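Local coordinates for kelch domain-containing protein (Colletotrichum graminicola M1.001, PDB 5C86) that probably oxidises alcohols as a copper-dependent member of the galactose oxidase and glyoxal oxidase family, at residues V293-M297 with H328-N333; A344-G350 with D364-P370. One frame throughout, in Å; residues are numbered along the deposited sequence.

Interaction 1: residues V293-M297 with H328-N333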
# COMPACT_ATOMS: atom_id res chain seq x y z
N VAL A 293 -4.36 11.37 -3.06
CA VAL A 293 -3.40 11.15 -4.15
C VAL A 293 -2.36 12.23 -4.02
O VAL A 293 -2.71 13.40 -4.21
CB VAL A 293 -4.04 11.13 -5.53
CG1 VAL A 293 -3.03 10.73 -6.53
CG2 VAL A 293 -5.22 10.11 -5.55
N VAL A 294 -1.13 11.84 -3.74
CA VAL A 294 -0.09 12.82 -3.43
C VAL A 294 1.16 12.63 -4.31
O VAL A 294 1.60 11.49 -4.59
CB VAL A 294 0.34 12.73 -1.96
CG1 VAL A 294 0.68 11.34 -1.48
CG2 VAL A 294 1.45 13.74 -1.59
N GLY A 295 1.69 13.77 -4.77
CA GLY A 295 2.96 13.76 -5.49
C GLY A 295 2.82 13.38 -6.94
O GLY A 295 1.77 13.53 -7.57
N GLY A 296 3.91 12.81 -7.46
CA GLY A 296 3.99 12.50 -8.89
C GLY A 296 4.43 13.69 -9.73
O GLY A 296 4.44 14.83 -9.29
N MET A 297 4.77 13.38 -10.96
CA MET A 297 5.19 14.39 -11.96
C MET A 297 4.47 14.25 -13.24
O MET A 297 3.81 13.22 -13.50
CB MET A 297 6.71 14.25 -12.16
CG MET A 297 7.14 12.98 -12.86
SD MET A 297 8.86 12.45 -12.63
CE MET A 297 9.79 13.84 -13.33
N HIS A 328 2.51 20.94 -0.87
CA HIS A 328 3.81 20.75 -0.24
C HIS A 328 4.82 21.54 -1.12
O HIS A 328 4.51 21.93 -2.23
CB HIS A 328 4.13 19.28 0.00
CG HIS A 328 3.97 18.40 -1.19
ND1 HIS A 328 2.78 17.84 -1.61
CD2 HIS A 328 4.88 18.06 -2.13
CE1 HIS A 328 3.00 17.13 -2.72
NE2 HIS A 328 4.27 17.25 -3.04
N THR A 329 6.00 21.71 -0.56
CA THR A 329 7.08 22.45 -1.24
C THR A 329 8.14 21.57 -1.84
O THR A 329 8.69 21.90 -2.90
CB THR A 329 7.74 23.48 -0.30
OG1 THR A 329 8.26 22.85 0.87
CG2 THR A 329 6.78 24.59 0.01
N VAL A 330 8.32 20.39 -1.29
CA VAL A 330 9.28 19.43 -1.78
C VAL A 330 8.63 18.50 -2.82
O VAL A 330 7.63 17.85 -2.50
CB VAL A 330 9.91 18.59 -0.66
CG1 VAL A 330 10.91 17.60 -1.17
CG2 VAL A 330 10.61 19.53 0.38
N PRO A 331 9.24 18.32 -3.99
CA PRO A 331 8.68 17.34 -4.98
C PRO A 331 8.68 15.95 -4.40
O PRO A 331 9.64 15.56 -3.71
CB PRO A 331 9.64 17.42 -6.17
CG PRO A 331 10.22 18.76 -6.02
CD PRO A 331 10.42 19.01 -4.56
N ARG A 332 7.63 15.17 -4.70
CA ARG A 332 7.55 13.77 -4.30
C ARG A 332 7.33 12.95 -5.55
O ARG A 332 6.21 12.57 -5.83
CB ARG A 332 6.42 13.60 -3.28
CG ARG A 332 6.59 14.41 -1.97
CD ARG A 332 7.77 14.09 -1.11
NE ARG A 332 7.84 14.99 0.08
CZ ARG A 332 8.93 15.19 0.83
NH1 ARG A 332 10.04 14.58 0.58
NH2 ARG A 332 8.87 16.05 1.83
N ASN A 333 8.42 12.67 -6.23
CA ASN A 333 8.36 12.05 -7.53
C ASN A 333 8.85 10.65 -7.42
O ASN A 333 8.42 9.91 -6.54
CB ASN A 333 9.09 12.90 -8.61
CG ASN A 333 8.47 14.23 -8.85
OD1 ASN A 333 7.33 14.51 -8.50
ND2 ASN A 333 9.25 15.09 -9.54

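Interaction 2: residues A344-G350 with D364-P370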
# COMPACT_ATOMS: atom_id res chain seq x y z
N ALA A 344 -4.72 8.25 11.75
CA ALA A 344 -5.52 8.71 10.63
C ALA A 344 -4.93 9.90 9.85
O ALA A 344 -5.59 10.42 8.96
CB ALA A 344 -6.99 8.97 11.05
N THR A 345 -3.69 10.26 10.18
CA THR A 345 -2.90 11.14 9.35
C THR A 345 -2.20 10.24 8.29
O THR A 345 -2.19 9.00 8.37
CB THR A 345 -1.81 11.90 10.16
OG1 THR A 345 -0.87 10.95 10.61
CG2 THR A 345 -2.49 12.70 11.26
N ILE A 346 -1.58 10.92 7.32
CA ILE A 346 -0.93 10.25 6.20
C ILE A 346 0.50 10.72 6.05
O ILE A 346 0.74 11.92 5.86
CB ILE A 346 -1.65 10.47 4.90
CG1 ILE A 346 -3.14 10.14 5.02
CG2 ILE A 346 -1.02 9.56 3.84
CD1 ILE A 346 -3.97 10.25 3.76
N TRP A 347 1.40 9.82 6.21
CA TRP A 347 2.84 10.09 5.82
C TRP A 347 2.96 10.38 4.37
O TRP A 347 2.36 9.72 3.53
CB TRP A 347 3.68 8.90 6.15
CG TRP A 347 4.97 8.85 5.44
CD1 TRP A 347 5.26 8.02 4.36
CD2 TRP A 347 6.16 9.56 5.75
NE1 TRP A 347 6.57 8.25 3.95
CE2 TRP A 347 7.12 9.17 4.81
CE3 TRP A 347 6.48 10.53 6.70
CZ2 TRP A 347 8.43 9.72 4.81
CZ3 TRP A 347 7.79 11.08 6.70
CH2 TRP A 347 8.70 10.67 5.76
N SER A 348 3.75 11.42 4.04
CA SER A 348 4.23 11.70 2.65
C SER A 348 5.71 12.15 2.68
O SER A 348 6.01 13.13 3.41
CB SER A 348 3.40 12.79 2.04
OG SER A 348 3.95 13.23 0.82
N GLY A 349 6.55 11.39 1.99
CA GLY A 349 7.93 11.86 1.98
C GLY A 349 8.76 11.12 1.03
O GLY A 349 8.30 10.45 0.16
N GLY A 350 10.06 11.27 1.20
CA GLY A 350 10.98 10.59 0.28
C GLY A 350 11.16 11.27 -1.07
O GLY A 350 10.73 12.39 -1.30
N ASP A 364 13.32 13.71 3.98
CA ASP A 364 12.30 14.23 4.82
C ASP A 364 10.88 13.81 4.32
O ASP A 364 10.70 13.20 3.27
CB ASP A 364 12.41 15.72 4.89
CG ASP A 364 11.99 16.40 3.59
OD1 ASP A 364 12.26 15.86 2.50
OD2 ASP A 364 11.30 17.43 3.66
N GLY A 365 9.93 14.13 5.19
CA GLY A 365 8.54 14.09 4.86
C GLY A 365 7.76 14.71 5.96
O GLY A 365 8.34 15.35 6.84
N GLN A 366 6.44 14.64 5.86
CA GLN A 366 5.55 15.26 6.84
C GLN A 366 4.30 14.36 6.91
O GLN A 366 4.03 13.62 5.93
CB GLN A 366 5.08 16.64 6.43
CG GLN A 366 6.14 17.72 6.29
CD GLN A 366 5.63 18.96 5.56
OE1 GLN A 366 5.55 19.03 4.31
NE2 GLN A 366 5.27 19.96 6.33
N PHE A 367 3.50 14.57 7.93
CA PHE A 367 2.23 13.90 8.07
C PHE A 367 1.16 14.87 7.76
O PHE A 367 1.12 16.01 8.28
CB PHE A 367 2.12 13.34 9.50
CG PHE A 367 3.08 12.26 9.78
CD1 PHE A 367 2.86 10.88 9.46
CD2 PHE A 367 4.34 12.55 10.34
CE1 PHE A 367 3.74 9.94 9.71
CE2 PHE A 367 5.26 11.53 10.59
CZ PHE A 367 4.97 10.22 10.31
N TRP A 368 0.27 14.50 6.87
CA TRP A 368 -0.85 15.32 6.51
C TRP A 368 -2.09 14.90 7.33
O TRP A 368 -2.42 13.73 7.39
CB TRP A 368 -1.23 15.22 5.03
CG TRP A 368 -2.35 16.05 4.59
CD1 TRP A 368 -2.42 17.45 4.53
CD2 TRP A 368 -3.60 15.59 4.05
NE1 TRP A 368 -3.61 17.83 4.10
CE2 TRP A 368 -4.37 16.71 3.76
CE3 TRP A 368 -4.16 14.29 3.85
CZ2 TRP A 368 -5.64 16.62 3.19
CZ3 TRP A 368 -5.37 14.22 3.29
CH2 TRP A 368 -6.17 15.34 3.02
N SER A 369 -2.70 15.87 7.97
CA SER A 369 -3.93 15.66 8.72
C SER A 369 -5.07 15.98 7.80
O SER A 369 -5.29 17.16 7.37
CB SER A 369 -4.01 16.56 9.98
OG SER A 369 -3.10 16.19 10.94
N PRO A 370 -5.93 14.97 7.48
CA PRO A 370 -7.03 15.26 6.62
C PRO A 370 -8.16 16.13 7.23
O PRO A 370 -8.19 16.30 8.45
CB PRO A 370 -7.59 13.82 6.23
CG PRO A 370 -6.49 12.92 6.53
CD PRO A 370 -5.80 13.51 7.74

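Interaction 1: residues V293-M297 with H328-N333
Asn333 sets its carboxamide across Met297 at about a right angle, its CG 3.7 Å from Met297 CB. With CG beside the backbone N and anti to the carbonyl carbon (chi1 -64°), the amide swings toward 293-297. Its ND2 lies 4.0 Å from Met297 CE, alongside the thioether end, and donates a hydrogen bond to Ser304 O. That bond helps fix the rotation of the amide, even though OD1 lies 3.0 Å from Gly296 O, two acceptors with no hydrogen bond between them. Arg332 contributes mainly through its backbone: Gly296 N donates to Arg332 O at 2.8 Å. This bond is nearly straight (168°), its donor tilted out of the carbonyl plane. The same oxygen sits 3.5 Å from Gly295 CA, in a CA-H...O contact made possible by the absence of a side chain there. Arg332 CB also packs on Gly295, while its guanidinium turns away toward Gly350 and Asp364. At the other end, the imidazole of His328 approaches Val294 obliquely. Both glycines have positive phi, and they probably correspond to the double glycine that follows the second strand of a kelch repeat. Here the doublet docks against the crossing from one propeller blade to the next, just before His335, a copper ligand of this enzyme, although no metal is bound here.

Interaction 2: residues A344-G350 with D364-P370
Phe367 takes Trp347 CE3 over one face of its ring, 3.9 Å above the plane and offset toward the rim; the two rings are inclined at 57° and neither stack nor meet edge to face. Trp347 reaches along the strand toward Gly365, its indole carried there by a chi1 of 161° that sets CG opposite the backbone N; CH2 lies 3.5 Å from Gly365 CA, while Gly349 N sits over one indole face. Gly349 and Gly365 form a non-hydrogen-bonded pair with their CA atoms only 3.7 Å apart, a closeness that bare glycines permit. On the other side of the sheet, Trp368 meets Ile346 CD1 at its edge, 4.0 Å from CE3. Pro370 CA lies over a face of this indole, which also stacks with Trp292 of the preceding blade. Five backbone hydrogen bonds join these antiparallel strands, from Ile346 N to Trp368 O at one end to Gly350 N to Asp364 O at the other, both 2.9 Å. The indole nitrogens have partners beyond the pair, Thr337 OG1 for Trp347 and Val3 O for Trp368. The chemistry suggests a strand pair held by apolar contact on both faces as well as by backbone bonds, its Gly350 end near His335, which binds copper when the metal is present.

From the N terminus, strand 5-11 comes first and later pairs with 364-369, so the chain's beginning completes the last blade and closes the propeller ring. Interaction 1 then closes a 30-residue excursion through strands 313-316 and 321-324, bringing the interblade crossing back to the end of strand 291-294. After strand 336-340, interaction 2 closes a second, 13-residue loop without regular structure. The two follow in series, neither nested nor crossed. They touch through Arg332, whose NH1 bridges Gly350 O at 3.0 Å and Asp364 OD1 at 3.2 Å, and through Val294 CG2 against Ser348 OG, tying neighbouring blades together.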